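Local coordinates for protein probable Thioesterase (Bartonella henselae, PDB 3HM0) that is probably a hotdog-fold thioesterase that hydrolyses thioester bonds, perhaps of acyl-CoA substrates, at residues 105-116 / 127-138. Residues are numbered along the deposited sequence; the frame is centred on the assembly and turned at random.
Sequences AQIDNLLTIKTR and MEQYILHGESML
The side-chain amide of Gln129 is held at both ends: NE2 donates to Thr115 OG1 at 2.7 Å and also to the backbone oxygen of Phe63, while OE1 takes a bond from Arg67. Phe63 and Arg67 belong to helix 58-72, the long helix that the antiparallel sheet wraps in the hotdog fold of this thioesterase family, so Gln129 ties the hairpin of strands 110-120 and 124-133 to that helix, and Thr115 OG1 steadies its amide from the neighbouring strand. With OG1 beside the backbone N (chi1 -55°) and CG2 beside the carbonyl carbon, the Thr115 hydroxyl meets Gln129 NE2 while the methyl lies against Met127 CE. On the same helix-facing side, Leu111 puts CD1 on Ile131 CG2 and CD2 on Leu138 CD1, at 4.0 and 3.8 Å.

Two hydrogen-bonded pairs, Thr112 with Leu132 and Lys114 with Tyr130, join the backbones; Thr112 N to Leu132 O measures 2.9 Å and is nearly straight. On the opposite face Lys114 CD lies against Leu132 CD1, and the bends beyond it carry NZ to a salt bridge with Asp38. Arg116 reaches Glu128 OE1 in its guanidinium plane, but at 3.7 Å from NH2 this salt bridge is long; NH1 bonds Asn34 O.

At the far end, Asn109 stacks its amide on the His133 ring, the planes 8° apart and Asn109 CG sitting over the ring centre, 3.7 Å above its plane. A water at the ring edge joins His133 NE2, at 2.8 Å, to Leu110 N.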
ATOM      1  N   ALA A 105       7.459 -15.320   3.918  1.00 29.16           N
ATOM      2  CA  ALA A 105       8.347 -14.527   4.764  1.00 29.61           C
ATOM      3  C   ALA A 105       7.622 -14.141   6.033  1.00 29.48           C
ATOM      4  O   ALA A 105       6.446 -13.852   5.998  1.00 29.79           O
ATOM      5  CB  ALA A 105       8.847 -13.307   4.043  1.00 29.93           C
ATOM      6  N   GLN A 106       8.334 -14.164   7.154  1.00 30.18           N
ATOM      7  CA  GLN A 106       7.762 -13.885   8.468  1.00 30.90           C
ATOM      8  C   GLN A 106       8.110 -12.462   8.909  1.00 31.03           C
ATOM      9  O   GLN A 106       9.053 -11.844   8.359  1.00 31.03           O
ATOM     10  CB  GLN A 106       8.312 -14.867   9.509  1.00 31.21           C
ATOM     11  CG  GLN A 106       8.344 -16.357   9.093  1.00 32.99           C
ATOM     12  CD  GLN A 106       7.000 -17.030   9.269  1.00 35.78           C
ATOM     13  OE1 GLN A 106       6.149 -16.546  10.022  1.00 37.52           O
ATOM     14  NE2 GLN A 106       6.793 -18.149   8.573  1.00 35.57           N
ATOM     15  N   ILE A 107       7.362 -11.959   9.902  1.00 30.87           N
ATOM     16  CA  ILE A 107       7.635 -10.667  10.535  1.00 30.52           C
ATOM     17  C   ILE A 107       9.077 -10.600  10.972  1.00 31.25           C
ATOM     18  O   ILE A 107       9.634 -11.562  11.502  1.00 31.16           O
ATOM     19  CB  ILE A 107       6.734 -10.402  11.776  1.00 30.72           C
ATOM     20  CG1 ILE A 107       6.913  -8.956  12.302  1.00 30.09           C
ATOM     21  CG2 ILE A 107       7.040 -11.387  12.892  1.00 28.06           C
ATOM     22  CD1 ILE A 107       6.399  -7.852  11.371  1.00 28.49           C
ATOM     23  N   ASP A 108       9.688  -9.456  10.725  1.00 31.86           N
ATOM     24  CA  ASP A 108      11.084  -9.249  11.094  1.00 32.66           C
ATOM     25  C   ASP A 108      12.129 -10.021  10.292  1.00 32.07           C
ATOM     26  O   ASP A 108      13.317  -9.818  10.524  1.00 31.57           O
ATOM     27  CB  ASP A 108      11.308  -9.483  12.595  1.00 33.12           C
ATOM     28  CG  ASP A 108      12.271  -8.486  13.185  1.00 36.82           C
ATOM     29  OD1 ASP A 108      12.480  -7.433  12.536  1.00 40.16           O
ATOM     30  OD2 ASP A 108      12.815  -8.727  14.294  1.00 41.99           O
ATOM     31  N   ASN A 109      11.718 -10.904   9.377  1.00 31.90           N
ATOM     32  CA  ASN A 109      12.705 -11.582   8.519  1.00 32.28           C
ATOM     33  C   ASN A 109      13.548 -10.570   7.797  1.00 32.20           C
ATOM     34  O   ASN A 109      13.065  -9.489   7.444  1.00 32.19           O
ATOM     35  CB  ASN A 109      12.064 -12.439   7.436  1.00 32.26           C
ATOM     36  CG  ASN A 109      11.639 -13.810   7.922  1.00 33.62           C
ATOM     37  OD1 ASN A 109      11.090 -14.589   7.131  1.00 33.11           O
ATOM     38  ND2 ASN A 109      11.860 -14.115   9.223  1.00 32.28           N
ATOM     39  N   LEU A 110      14.807 -10.930   7.582  1.00 32.36           N
ATOM     40  CA  LEU A 110      15.690 -10.161   6.740  1.00 32.45           C
ATOM     41  C   LEU A 110      15.735 -10.829   5.378  1.00 32.33           C
ATOM     42  O   LEU A 110      16.139 -11.996   5.259  1.00 32.04           O
ATOM     43  CB  LEU A 110      17.077 -10.078   7.347  1.00 32.65           C
ATOM     44  CG  LEU A 110      18.047  -9.160   6.604  1.00 34.80           C
ATOM     45  CD1 LEU A 110      17.427  -7.802   6.243  1.00 33.55           C
ATOM     46  CD2 LEU A 110      19.302  -8.977   7.472  1.00 37.36           C
ATOM     47  N   LEU A 111      15.290 -10.092   4.358  1.00 31.88           N
ATOM     48  CA  LEU A 111      15.160 -10.648   3.013  1.00 31.60           C
ATOM     49  C   LEU A 111      16.346 -10.282   2.120  1.00 31.48           C
ATOM     50  O   LEU A 111      16.866  -9.165   2.190  1.00 31.41           O
ATOM     51  CB  LEU A 111      13.831 -10.212   2.349  1.00 31.40           C
ATOM     52  CG  LEU A 111      12.474 -10.513   3.016  1.00 30.74           C
ATOM     53  CD1 LEU A 111      11.340  -9.989   2.169  1.00 29.41           C
ATOM     54  CD2 LEU A 111      12.282 -11.999   3.287  1.00 30.12           C
ATOM     55  N   THR A 112      16.766 -11.247   1.301  1.00 31.33           N
ATOM     56  CA  THR A 112      17.738 -11.043   0.233  1.00 31.35           C
ATOM     57  C   THR A 112      16.974 -11.065  -1.089  1.00 31.60           C
ATOM     58  O   THR A 112      16.228 -12.018  -1.369  1.00 31.55           O
ATOM     59  CB  THR A 112      18.801 -12.161   0.239  1.00 31.45           C
ATOM     60  OG1 THR A 112      19.371 -12.263   1.546  1.00 31.47           O
ATOM     61  CG2 THR A 112      19.891 -11.907  -0.779  1.00 30.44           C
ATOM     62  N   ILE A 113      17.131  -9.994  -1.866  1.00 31.70           N
ATOM     63  CA  ILE A 113      16.463  -9.850  -3.142  1.00 32.10           C
ATOM     64  C   ILE A 113      17.511  -9.939  -4.253  1.00 32.92           C
ATOM     65  O   ILE A 113      18.449  -9.152  -4.282  1.00 33.19           O
ATOM     66  CB  ILE A 113      15.687  -8.506  -3.243  1.00 32.02           C
ATOM     67  CG1 ILE A 113      14.749  -8.317  -2.043  1.00 31.14           C
ATOM     68  CG2 ILE A 113      14.890  -8.423  -4.562  1.00 31.40           C
ATOM     69  CD1 ILE A 113      14.411  -6.853  -1.752  1.00 26.87           C
ATOM     70  N   LYS A 114      17.343 -10.901  -5.159  1.00 33.54           N
ATOM     71  CA  LYS A 114      18.300 -11.115  -6.245  1.00 34.07           C
ATOM     72  C   LYS A 114      17.721 -10.732  -7.603  1.00 34.31           C
ATOM     73  O   LYS A 114      16.652 -11.189  -7.994  1.00 33.80           O
ATOM     74  CB  LYS A 114      18.832 -12.544  -6.234  1.00 33.84           C
ATOM     75  CG  LYS A 114      19.576 -12.855  -4.951  1.00 35.69           C
ATOM     76  CD  LYS A 114      19.704 -14.334  -4.666  1.00 38.67           C
ATOM     77  CE  LYS A 114      21.039 -14.876  -5.145  1.00 41.55           C
ATOM     78  NZ  LYS A 114      22.193 -14.277  -4.380  1.00 44.54           N
ATOM     79  N   THR A 115      18.447  -9.876  -8.312  1.00 34.80           N
ATOM     80  CA  THR A 115      17.955  -9.290  -9.537  1.00 35.58           C
ATOM     81  C   THR A 115      19.067  -9.286 -10.575  1.00 36.73           C
ATOM     82  O   THR A 115      20.220  -8.963 -10.263  1.00 36.95           O
ATOM     83  CB  THR A 115      17.474  -7.844  -9.284  1.00 35.13           C
ATOM     84  OG1 THR A 115      16.498  -7.831  -8.236  1.00 34.01           O
ATOM     85  CG2 THR A 115      16.870  -7.247 -10.519  1.00 35.56           C
ATOM     86  N   ARG A 116      18.723  -9.676 -11.796  1.00 37.70           N
ATOM     87  CA  ARG A 116      19.598  -9.449 -12.927  1.00 39.71           C
ATOM     88  C   ARG A 116      18.755  -9.301 -14.184  1.00 40.65           C
ATOM     89  O   ARG A 116      17.637  -9.811 -14.243  1.00 40.92           O
ATOM     90  CB  ARG A 116      20.612 -10.581 -13.079  1.00 39.81           C
ATOM     91  CG  ARG A 116      20.006 -11.897 -13.542  1.00 41.77           C
ATOM     92  CD  ARG A 116      21.090 -12.880 -13.901  1.00 45.51           C
ATOM     93  NE  ARG A 116      20.599 -14.247 -14.123  1.00 48.84           N
ATOM     94  CZ  ARG A 116      21.377 -15.258 -14.513  1.00 49.86           C
ATOM     95  NH1 ARG A 116      22.675 -15.064 -14.727  1.00 51.02           N
ATOM     96  NH2 ARG A 116      20.864 -16.467 -14.689  1.00 50.71           N
ATOM     97  N   MET A 127      13.727  -9.409 -16.676  1.00 36.59           N
ATOM     98  CA  MET A 127      14.420  -9.645 -15.422  1.00 36.54           C
ATOM     99  C   MET A 127      14.006 -10.938 -14.712  1.00 36.61           C
ATOM    100  O   MET A 127      12.837 -11.369 -14.776  1.00 36.65           O
ATOM    101  CB  MET A 127      14.273  -8.430 -14.493  1.00 36.57           C
ATOM    102  CG  MET A 127      15.381  -7.405 -14.634  1.00 36.43           C
ATOM    103  SD  MET A 127      14.962  -5.843 -13.824  1.00 38.83           S
ATOM    104  CE  MET A 127      16.557  -5.111 -13.499  1.00 37.33           C
ATOM    105  N   GLU A 128      14.977 -11.554 -14.045  1.00 36.33           N
ATOM    106  CA  GLU A 128      14.724 -12.712 -13.202  1.00 36.61           C
ATOM    107  C   GLU A 128      15.025 -12.291 -11.784  1.00 35.53           C
ATOM    108  O   GLU A 128      16.173 -11.971 -11.460  1.00 35.36           O
ATOM    109  CB  GLU A 128      15.637 -13.887 -13.565  1.00 37.15           C
ATOM    110  CG  GLU A 128      15.178 -14.733 -14.747  1.00 41.89           C
ATOM    111  CD  GLU A 128      16.241 -15.767 -15.192  1.00 48.05           C
ATOM    112  OE1 GLU A 128      17.192 -16.063 -14.410  1.00 49.80           O
ATOM    113  OE2 GLU A 128      16.109 -16.281 -16.333  1.00 49.96           O
ATOM    114  N   GLN A 129      14.002 -12.316 -10.927  1.00 34.50           N
ATOM    115  CA  GLN A 129      14.174 -11.880  -9.541  1.00 32.69           C
ATOM    116  C   GLN A 129      13.864 -12.994  -8.580  1.00 32.26           C
ATOM    117  O   GLN A 129      12.995 -13.806  -8.861  1.00 32.57           O
ATOM    118  CB  GLN A 129      13.320 -10.649  -9.252  1.00 32.13           C
ATOM    119  CG  GLN A 129      13.618  -9.484 -10.164  1.00 28.95           C
ATOM    120  CD  GLN A 129      13.063  -8.191  -9.638  1.00 26.56           C
ATOM    121  OE1 GLN A 129      11.965  -7.778 -10.034  1.00 25.66           O
ATOM    122  NE2 GLN A 129      13.809  -7.537  -8.729  1.00 21.80           N
ATOM    123  N   TYR A 130      14.575 -13.021  -7.454  1.00 31.74           N
ATOM    124  CA  TYR A 130      14.389 -14.021  -6.411  1.00 31.77           C
ATOM    125  C   TYR A 130      14.331 -13.384  -5.012  1.00 31.11           C
ATOM    126  O   TYR A 130      15.007 -12.384  -4.734  1.00 30.91           O
ATOM    127  CB  TYR A 130      15.507 -15.085  -6.467  1.00 32.72           C
ATOM    128  CG  TYR A 130      15.591 -15.833  -7.791  1.00 35.30           C
ATOM    129  CD1 TYR A 130      14.788 -16.944  -8.041  1.00 37.02           C
ATOM    130  CD2 TYR A 130      16.457 -15.413  -8.800  1.00 37.91           C
ATOM    131  CE1 TYR A 130      14.844 -17.615  -9.262  1.00 38.69           C
ATOM    132  CE2 TYR A 130      16.524 -16.078 -10.026  1.00 39.06           C
ATOM    133  CZ  TYR A 130      15.717 -17.182 -10.251  1.00 40.25           C
ATOM    134  OH  TYR A 130      15.780 -17.841 -11.471  1.00 41.21           O
ATOM    135  N   ILE A 131      13.526 -13.972  -4.130  1.00 29.98           N
ATOM    136  CA  ILE A 131      13.490 -13.536  -2.748  1.00 29.18           C
ATOM    137  C   ILE A 131      13.779 -14.698  -1.815  1.00 29.54           C
ATOM    138  O   ILE A 131      13.036 -15.671  -1.773  1.00 29.35           O
ATOM    139  CB  ILE A 131      12.169 -12.802  -2.378  1.00 29.00           C
ATOM    140  CG1 ILE A 131      12.069 -11.480  -3.158  1.00 27.66           C
ATOM    141  CG2 ILE A 131      12.112 -12.536  -0.863  1.00 28.00           C
ATOM    142  CD1 ILE A 131      10.773 -10.762  -3.039  1.00 25.15           C
ATOM    143  N   LEU A 132      14.877 -14.583  -1.071  1.00 29.93           N
ATOM    144  CA  LEU A 132      15.249 -15.603  -0.094  1.00 30.26           C
ATOM    145  C   LEU A 132      15.268 -15.032   1.310  1.00 30.48           C
ATOM    146  O   LEU A 132      15.492 -13.827   1.513  1.00 30.05           O
ATOM    147  CB  LEU A 132      16.646 -16.178  -0.383  1.00 29.95           C
ATOM    148  CG  LEU A 132      16.877 -16.766  -1.767  1.00 30.44           C
ATOM    149  CD1 LEU A 132      17.283 -15.678  -2.720  1.00 27.82           C
ATOM    150  CD2 LEU A 132      17.941 -17.872  -1.696  1.00 30.90           C
ATOM    151  N   HIS A 133      15.035 -15.921   2.266  1.00 30.60           N
ATOM    152  CA  HIS A 133      15.383 -15.662   3.629  1.00 31.18           C
ATOM    153  C   HIS A 133      16.528 -16.606   4.014  1.00 32.50           C
ATOM    154  O   HIS A 133      16.314 -17.806   4.202  1.00 32.26           O
ATOM    155  CB  HIS A 133      14.184 -15.850   4.542  1.00 30.39           C
ATOM    156  CG  HIS A 133      14.525 -15.690   5.983  1.00 29.53           C
ATOM    157  ND1 HIS A 133      14.198 -16.632   6.933  1.00 29.42           N
ATOM    158  CD2 HIS A 133      15.211 -14.718   6.633  1.00 28.60           C
ATOM    159  CE1 HIS A 133      14.648 -16.239   8.113  1.00 27.91           C
ATOM    160  NE2 HIS A 133      15.264 -15.078   7.959  1.00 27.99           N
ATOM    161  N   GLY A 134      17.737 -16.051   4.129  1.00 33.60           N
ATOM    162  CA  GLY A 134      18.950 -16.849   4.250  1.00 34.60           C
ATOM    163  C   GLY A 134      19.170 -17.652   2.980  1.00 35.64           C
ATOM    164  O   GLY A 134      19.372 -17.088   1.899  1.00 36.06           O
ATOM    165  N   GLU A 135      19.099 -18.970   3.121  1.00 36.23           N
ATOM    166  CA  GLU A 135      19.302 -19.919   2.039  1.00 37.14           C
ATOM    167  C   GLU A 135      17.983 -20.530   1.610  1.00 36.93           C
ATOM    168  O   GLU A 135      17.950 -21.509   0.847  1.00 37.06           O
ATOM    169  CB  GLU A 135      20.185 -21.068   2.522  1.00 37.85           C
ATOM    170  CG  GLU A 135      21.652 -20.717   2.622  1.00 40.96           C
ATOM    171  CD  GLU A 135      22.350 -21.539   3.691  1.00 45.13           C
ATOM    172  OE1 GLU A 135      22.249 -21.149   4.884  1.00 45.49           O
ATOM    173  OE2 GLU A 135      22.986 -22.569   3.333  1.00 46.39           O
ATOM    174  N   SER A 136      16.894 -19.976   2.122  1.00 36.11           N
ATOM    175  CA  SER A 136      15.586 -20.491   1.804  1.00 35.45           C
ATOM    176  C   SER A 136      14.897 -19.631   0.743  1.00 34.59           C
ATOM    177  O   SER A 136      14.628 -18.440   0.952  1.00 35.30           O
ATOM    178  CB  SER A 136      14.760 -20.589   3.077  1.00 35.64           C
ATOM    179  OG  SER A 136      13.463 -21.053   2.789  1.00 37.73           O
ATOM    180  N   MET A 137      14.610 -20.240  -0.403  1.00 33.21           N
ATOM    181  CA  MET A 137      13.906 -19.561  -1.485  1.00 31.04           C
ATOM    182  C   MET A 137      12.425 -19.419  -1.148  1.00 29.77           C
ATOM    183  O   MET A 137      11.772 -20.401  -0.832  1.00 29.79           O
ATOM    184  CB  MET A 137      14.080 -20.337  -2.782  1.00 31.01           C
ATOM    185  CG  MET A 137      13.450 -19.664  -3.968  1.00 30.78           C
ATOM    186  SD  MET A 137      14.251 -18.118  -4.313  1.00 29.67           S
ATOM    187  CE  MET A 137      15.709 -18.675  -5.209  1.00 29.99           C
ATOM    188  N   LEU A 138      11.908 -18.192  -1.215  1.00 28.37           N
ATOM    189  CA  LEU A 138      10.512 -17.908  -0.865  1.00 27.04           C
ATOM    190  C   LEU A 138       9.634 -17.629  -2.092  1.00 26.68           C
ATOM    191  O   LEU A 138       8.590 -18.274  -2.287  1.00 26.63           O
ATOM    192  CB  LEU A 138      10.407 -16.772   0.161  1.00 26.51           C
ATOM    193  CG  LEU A 138      11.349 -16.832   1.375  1.00 26.29           C
ATOM    194  CD1 LEU A 138      11.494 -15.478   2.051  1.00 23.01           C
ATOM    195  CD2 LEU A 138      10.956 -17.898   2.378  1.00 25.38           C
TER
HETATM  196  O   HOH W   1      16.237 -12.826   9.227  1.00 22.86           O
HETATM  197  O   HOH W   2      18.338 -13.144   3.868  1.00 29.24           O